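Putative 4-hydroxybenzoyl-CoA thioesterase (Geobacillus stearothermophilus, PDB 2OIW) probably hydrolyses acyl-CoA thioesters, as a predicted hot-dog-fold thioesterase related to 4-hydroxybenzoyl-CoA thioesterases. Local coordinates at residues 84-90 and 101-107; 39-43 and 123-127. One frame throughout, in Å; residues are numbered along the deposited sequence. Where two conformers were deposited one is given.

Interaction 1 (84-90 and 101-107)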
loop_
_atom_site.group_PDB
_atom_site.type_symbol
_atom_site.label_atom_id
_atom_site.label_comp_id
_atom_site.label_asym_id
_atom_site.label_seq_id
_atom_site.Cartn_x
_atom_site.Cartn_y
_atom_site.Cartn_z
ATOM N N THR A 84 7.537 29.538 -4.341
ATOM C CA THR A 84 6.272 28.809 -4.393
ATOM C C THR A 84 6.496 27.356 -3.982
ATOM O O THR A 84 5.557 26.544 -4.008
ATOM C CB THR A 84 5.698 28.783 -5.827
ATOM O OG1 THR A 84 6.548 27.977 -6.650
ATOM C CG2 THR A 84 5.596 30.180 -6.405
ATOM N N SER A 85 7.746 27.031 -3.640
ATOM C CA SER A 85 8.134 25.669 -3.296
ATOM C C SER A 85 8.857 25.565 -1.980
ATOM O O SER A 85 9.254 26.567 -1.400
ATOM C CB SER A 85 8.985 25.017 -4.410
ATOM O OG SER A 85 10.154 25.763 -4.654
ATOM N N LEU A 86 9.004 24.345 -1.496
ATOM C CA LEU A 86 9.862 24.130 -0.359
ATOM C C LEU A 86 10.535 22.792 -0.529
ATOM O O LEU A 86 9.998 21.894 -1.161
ATOM C CB LEU A 86 9.084 24.274 0.971
ATOM C CG LEU A 86 8.275 23.158 1.624
ATOM C CD1 LEU A 86 7.312 23.757 2.670
ATOM C CD2 LEU A 86 7.484 22.375 0.619
ATOM N N THR A 87 11.757 22.702 -0.038
ATOM C CA THR A 87 12.560 21.498 -0.170
ATOM C C THR A 87 12.705 20.986 1.248
ATOM O O THR A 87 13.253 21.685 2.143
ATOM C CB THR A 87 13.914 21.810 -0.788
ATOM O OG1 THR A 87 13.704 22.456 -2.055
ATOM C CG2 THR A 87 14.736 20.548 -0.965
ATOM N N ILE A 88 12.205 19.768 1.434
ATOM C CA ILE A 88 12.213 19.102 2.703
ATOM C C ILE A 88 13.431 18.184 2.814
ATOM O O ILE A 88 13.765 17.467 1.865
ATOM C CB ILE A 88 10.935 18.267 2.811
ATOM C CG1 ILE A 88 9.689 19.173 2.912
ATOM C CG2 ILE A 88 11.027 17.250 3.922
ATOM C CD1 ILE A 88 8.404 18.412 2.653
ATOM N N TYR A 89 14.086 18.208 3.970
ATOM C CA TYR A 89 15.070 17.201 4.296
ATOM C C TYR A 89 14.463 16.273 5.360
ATOM O O TYR A 89 13.810 16.747 6.281
ATOM C CB TYR A 89 16.404 17.814 4.772
ATOM C CG TYR A 89 17.403 16.740 5.098
ATOM C CD1 TYR A 89 18.016 16.012 4.089
ATOM C CD2 TYR A 89 17.683 16.406 6.422
ATOM C CE1 TYR A 89 18.911 14.990 4.385
ATOM C CE2 TYR A 89 18.552 15.405 6.725
ATOM C CZ TYR A 89 19.169 14.698 5.712
ATOM O OH TYR A 89 20.042 13.689 6.031
ATOM N N GLU A 90 14.674 14.968 5.238
ATOM C CA GLU A 90 14.002 14.010 6.128
ATOM C C GLU A 90 14.845 12.764 6.353
ATOM O O GLU A 90 15.638 12.358 5.471
ATOM C CB GLU A 90 12.595 13.655 5.580
ATOM C CG GLU A 90 12.608 13.354 4.066
ATOM C CD GLU A 90 11.331 13.735 3.319
ATOM O OE1 GLU A 90 10.283 14.034 3.966
ATOM O OE2 GLU A 90 11.385 13.718 2.052
ATOM N N LYS A 101 17.614 8.379 4.349
ATOM C CA LYS A 101 17.717 9.828 4.245
ATOM C C LYS A 101 17.014 10.241 2.972
ATOM O O LYS A 101 17.170 9.577 1.950
ATOM C CB LYS A 101 19.172 10.257 4.185
ATOM C CG LYS A 101 19.989 9.837 5.401
ATOM C CD LYS A 101 21.407 10.400 5.331
ATOM C CE LYS A 101 22.214 9.762 4.209
ATOM N NZ LYS A 101 23.687 9.900 4.432
ATOM N N GLY A 102 16.245 11.329 3.022
ATOM C CA GLY A 102 15.446 11.721 1.884
ATOM C C GLY A 102 15.452 13.217 1.703
ATOM O O GLY A 102 15.690 13.986 2.642
ATOM N N ARG A 103 15.160 13.620 0.479
ATOM C CA ARG A 103 14.813 14.997 0.170
ATOM C C ARG A 103 13.584 14.991 -0.730
ATOM O O ARG A 103 13.445 14.122 -1.619
ATOM C CB ARG A 103 15.972 15.663 -0.584
ATOM C CG ARG A 103 16.729 16.720 0.175
ATOM C CD ARG A 103 17.934 17.192 -0.607
ATOM N NE ARG A 103 18.911 17.785 0.309
ATOM C CZ ARG A 103 19.927 17.130 0.881
ATOM N NH1 ARG A 103 20.119 15.839 0.635
ATOM N NH2 ARG A 103 20.761 17.781 1.703
ATOM N N SER A 104 12.714 15.978 -0.532
ATOM C CA SER A 104 11.551 16.149 -1.395
ATOM C C SER A 104 11.250 17.619 -1.635
ATOM O O SER A 104 11.490 18.484 -0.769
ATOM C CB SER A 104 10.316 15.440 -0.819
ATOM O OG SER A 104 10.123 15.794 0.536
ATOM N N VAL A 105 10.748 17.902 -2.824
ATOM C CA VAL A 105 10.408 19.281 -3.193
ATOM C C VAL A 105 8.907 19.276 -3.483
ATOM O O VAL A 105 8.412 18.432 -4.240
ATOM C CB VAL A 105 11.209 19.745 -4.442
ATOM C CG1 VAL A 105 10.923 21.227 -4.788
ATOM C CG2 VAL A 105 12.731 19.487 -4.268
ATOM N N TYR A 106 8.202 20.193 -2.847
ATOM C CA TYR A 106 6.762 20.354 -2.988
ATOM C C TYR A 106 6.491 21.747 -3.528
ATOM O O TYR A 106 7.257 22.661 -3.271
ATOM C CB TYR A 106 6.122 20.221 -1.619
ATOM C CG TYR A 106 5.738 18.807 -1.230
ATOM C CD1 TYR A 106 6.663 17.949 -0.663
ATOM C CD2 TYR A 106 4.428 18.338 -1.421
ATOM C CE1 TYR A 106 6.303 16.631 -0.319
ATOM C CE2 TYR A 106 4.065 17.027 -1.061
ATOM C CZ TYR A 106 5.003 16.185 -0.507
ATOM O OH TYR A 106 4.644 14.883 -0.197
ATOM N N VAL A 107 5.417 21.902 -4.293
ATOM C CA VAL A 107 4.974 23.221 -4.701
ATOM C C VAL A 107 3.646 23.521 -4.014
ATOM O O VAL A 107 2.786 22.645 -3.897
ATOM C CB VAL A 107 4.897 23.377 -6.256
ATOM C CG1 VAL A 107 3.878 22.422 -6.879
ATOM C CG2 VAL A 107 4.589 24.821 -6.642
#
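Leu86 and Tyr106, Ile88 and Ser104, and Glu90 and Gly102 are the hydrogen-bonded pairs of an antiparallel beta hairpin in the hot-dog sheet, each joined by two backbone N-H to O=C bonds. The shortest of the six, from Ile88 N to Ser104 O, is 2.6 Å long. Residues of the alternating non-hydrogen-bonded pairs turn their CA-H groups to neighbouring carbonyls: Arg103 CA lies 3.2 Å from Ile88 O.

Apolar side chains make up part of the face turned to helix 36-42. There Leu86 CD2 touches Tyr106 CB at 3.4 Å, and Ile88 CD1 meets Tyr106 CD1 obliquely at 3.8 Å.

A polar cluster shares this face. Glu90 CG lies between the backbone N and the carbonyl carbon (chi1 46°), and a further bend at chi2 brings the carboxylate over the neighbouring strand, where Ser104 OG donates to Glu90 OE2 (2.9 Å) from above the carboxylate plane. Arg35 forms a salt bridge to the same oxygen, so Glu90 OE2 is gripped by two partners in a buried setting.

On the other face the ring of Tyr89, its hydroxyl bonded to Glu91, crosses Arg103, whose NE pairs with Glu79. The two planes lie 53° apart, and Tyr89 CD1 sits 3.9 Å above the centre of the Arg103 guanidinium.

Interaction 2 (39-43 and 123-127)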
loop_
_atom_site.group_PDB
_atom_site.type_symbol
_atom_site.label_atom_id
_atom_site.label_comp_id
_atom_site.label_asym_id
_atom_site.label_seq_id
_atom_site.Cartn_x
_atom_site.Cartn_y
_atom_site.Cartn_z
ATOM N N PHE A 39 1.860 19.813 5.858
ATOM C CA PHE A 39 0.558 19.861 5.171
ATOM C C PHE A 39 -0.443 20.698 5.988
ATOM O O PHE A 39 -1.213 21.491 5.426
ATOM C CB PHE A 39 0.001 18.444 4.923
ATOM C CG PHE A 39 0.863 17.596 4.020
ATOM C CD1 PHE A 39 1.792 18.172 3.146
ATOM C CD2 PHE A 39 0.736 16.216 4.022
ATOM C CE1 PHE A 39 2.568 17.379 2.313
ATOM C CE2 PHE A 39 1.517 15.418 3.190
ATOM C CZ PHE A 39 2.439 16.004 2.350
ATOM N N LYS A 40 -0.399 20.545 7.309
ATOM C CA LYS A 40 -1.367 21.207 8.170
ATOM C C LYS A 40 -1.190 22.734 8.151
ATOM O O LYS A 40 -2.163 23.467 8.341
ATOM C CB LYS A 40 -1.307 20.641 9.594
ATOM C CG LYS A 40 -2.587 20.816 10.373
ATOM C CD LYS A 40 -2.433 20.372 11.830
ATOM C CE LYS A 40 -3.734 20.539 12.606
ATOM N NZ LYS A 40 -4.337 21.937 12.465
ATOM N N LEU A 41 0.029 23.215 7.885
ATOM C CA LEU A 41 0.267 24.667 7.801
ATOM C C LEU A 41 -0.389 25.325 6.572
ATOM O O LEU A 41 -0.876 26.472 6.642
ATOM C CB LEU A 41 1.754 24.979 7.846
ATOM C CG LEU A 41 2.448 24.651 9.174
ATOM C CD1 LEU A 41 3.945 24.730 9.007
ATOM C CD2 LEU A 41 1.995 25.584 10.313
ATOM N N PHE A 42 -0.421 24.572 5.475
ATOM C CA PHE A 42 -1.052 24.960 4.207
ATOM C C PHE A 42 -2.556 24.719 4.139
ATOM O O PHE A 42 -3.262 25.458 3.459
ATOM C CB PHE A 42 -0.368 24.238 3.044
ATOM C CG PHE A 42 1.001 24.743 2.787
ATOM C CD1 PHE A 42 1.203 25.864 1.984
ATOM C CD2 PHE A 42 2.101 24.165 3.416
ATOM C CE1 PHE A 42 2.489 26.359 1.775
ATOM C CE2 PHE A 42 3.375 24.656 3.206
ATOM C CZ PHE A 42 3.562 25.763 2.387
ATOM N N THR A 43 -3.026 23.672 4.819
ATOM C CA THR A 43 -4.435 23.331 4.876
ATOM C C THR A 43 -4.736 22.941 6.317
ATOM O O THR A 43 -4.707 21.740 6.659
ATOM C CB THR A 43 -4.739 22.155 3.925
ATOM O OG1 THR A 43 -4.183 22.440 2.632
ATOM C CG2 THR A 43 -6.229 21.933 3.795
ATOM N N ILE A 123 2.825 31.668 6.788
ATOM C CA ILE A 123 3.381 30.319 6.674
ATOM C C ILE A 123 4.915 30.322 6.710
ATOM O O ILE A 123 5.521 29.462 7.348
ATOM C CB ILE A 123 2.937 29.627 5.349
ATOM C CG1 ILE A 123 1.428 29.720 5.153
ATOM C CG2 ILE A 123 3.438 28.195 5.291
ATOM C CD1 ILE A 123 0.699 28.538 5.595
ATOM N N ARG A 124 5.528 31.274 5.995
ATOM C CA ARG A 124 6.998 31.381 5.919
ATOM C C ARG A 124 7.607 31.499 7.306
ATOM O O ARG A 124 8.570 30.815 7.638
ATOM C CB ARG A 124 7.410 32.598 5.091
ATOM C CG ARG A 124 7.207 32.443 3.610
ATOM C CD ARG A 124 7.745 33.649 2.822
ATOM N NE ARG A 124 7.247 33.561 1.456
ATOM C CZ ARG A 124 7.796 32.817 0.500
ATOM N NH1 ARG A 124 8.917 32.113 0.734
ATOM N NH2 ARG A 124 7.227 32.783 -0.697
ATOM N N VAL A 125 7.026 32.392 8.108
ATOM C CA VAL A 125 7.423 32.557 9.503
ATOM C C VAL A 125 7.371 31.226 10.255
ATOM O O VAL A 125 8.335 30.852 10.942
ATOM C CB VAL A 125 6.528 33.570 10.224
ATOM C CG1 VAL A 125 7.118 33.911 11.599
ATOM C CG2 VAL A 125 6.356 34.815 9.376
ATOM N N LYS A 126 6.250 30.520 10.119
ATOM C CA LYS A 126 6.074 29.202 10.758
ATOM C C LYS A 126 7.110 28.167 10.294
ATOM O O LYS A 126 7.693 27.434 11.110
ATOM C CB LYS A 126 4.649 28.686 10.518
ATOM C CG LYS A 126 3.581 29.661 11.019
ATOM C CD LYS A 126 2.226 29.020 11.175
ATOM C CE LYS A 126 1.500 29.674 12.343
ATOM N NZ LYS A 126 2.278 29.537 13.632
ATOM N N LEU A 127 7.349 28.140 8.985
ATOM C CA LEU A 127 8.328 27.239 8.377
ATOM C C LEU A 127 9.768 27.532 8.802
ATOM O O LEU A 127 10.540 26.603 9.022
ATOM C CB LEU A 127 8.210 27.296 6.853
ATOM C CG LEU A 127 6.929 26.779 6.192
ATOM C CD1 LEU A 127 6.838 27.252 4.737
ATOM C CD2 LEU A 127 6.837 25.258 6.293
#
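Phe42, whose ring meets Ile123 across this helix-helix contact, shares one backbone acceptor with Thr43: Phe39 O takes a 2.9 Å hydrogen bond from Thr43 N and a weak one from Phe42 N. These bonds close the last turn of helix 36-42, where Thr43 leaves helical geometry. On the facing helix, Leu127 N bonds to Ile123 O at 2.8 Å, as expected of residues one helical turn apart, whose side chains both reach helix 36-42.

Between the helices the contact is apolar. Ile123 CG2 stands over one face of the Phe42 ring in a CH-pi contact, 4.2 Å from the centroid and 25° off the ring normal, displaced toward CZ. The methyl reaches the ring because it lies opposite the backbone N, while CG1 takes the place beside that N (chi1 -50°). An alanine here removes both branches of Ile123 and would probably leave this face of Phe42 without its methyl partner and the ring freer to shift.

Leu41 divides its two methyls. Leu41 CD1 meets Leu127 CD2 at 4.0 Å, the two side chains running past each other in opposite senses, whereas Leu41 CD2 rests on the aliphatic chain of Lys126, 3.6 Å from its CD; beyond that the lysine bends away and carries its ammonium group off.

Helix 121-128 thus packs on the end of helix 36-42 beside the hot-dog sheet, whose Leu86 touches both Phe42 and Leu127. Hydrocarbon burial joins the two helices, while the polar backbone groups described are satisfied within their own segments and the lysine charge stays at the exposed margin.

In the fold
Along the chain the order is 39-43, 84-90, 101-107 and 123-127, so the hairpin of interaction 1 forms between the two helical partners of interaction 2. The centres of the contacts lie about 14 Å apart, interaction 1 being nearer the middle of the chain. Leu86 is one bridge, its CD1 being 3.9 Å from Leu127 CD2 and 4.1 Å from Phe42 CE2, and Phe39, packed against Tyr106, is another. Local strand pairing thus supplies a surface on which helices distant in sequence meet. The antiparallel sheet packs against helix 36-42, as in hot-dog proteins, and helix 121-128 joins the apolar layer at one end.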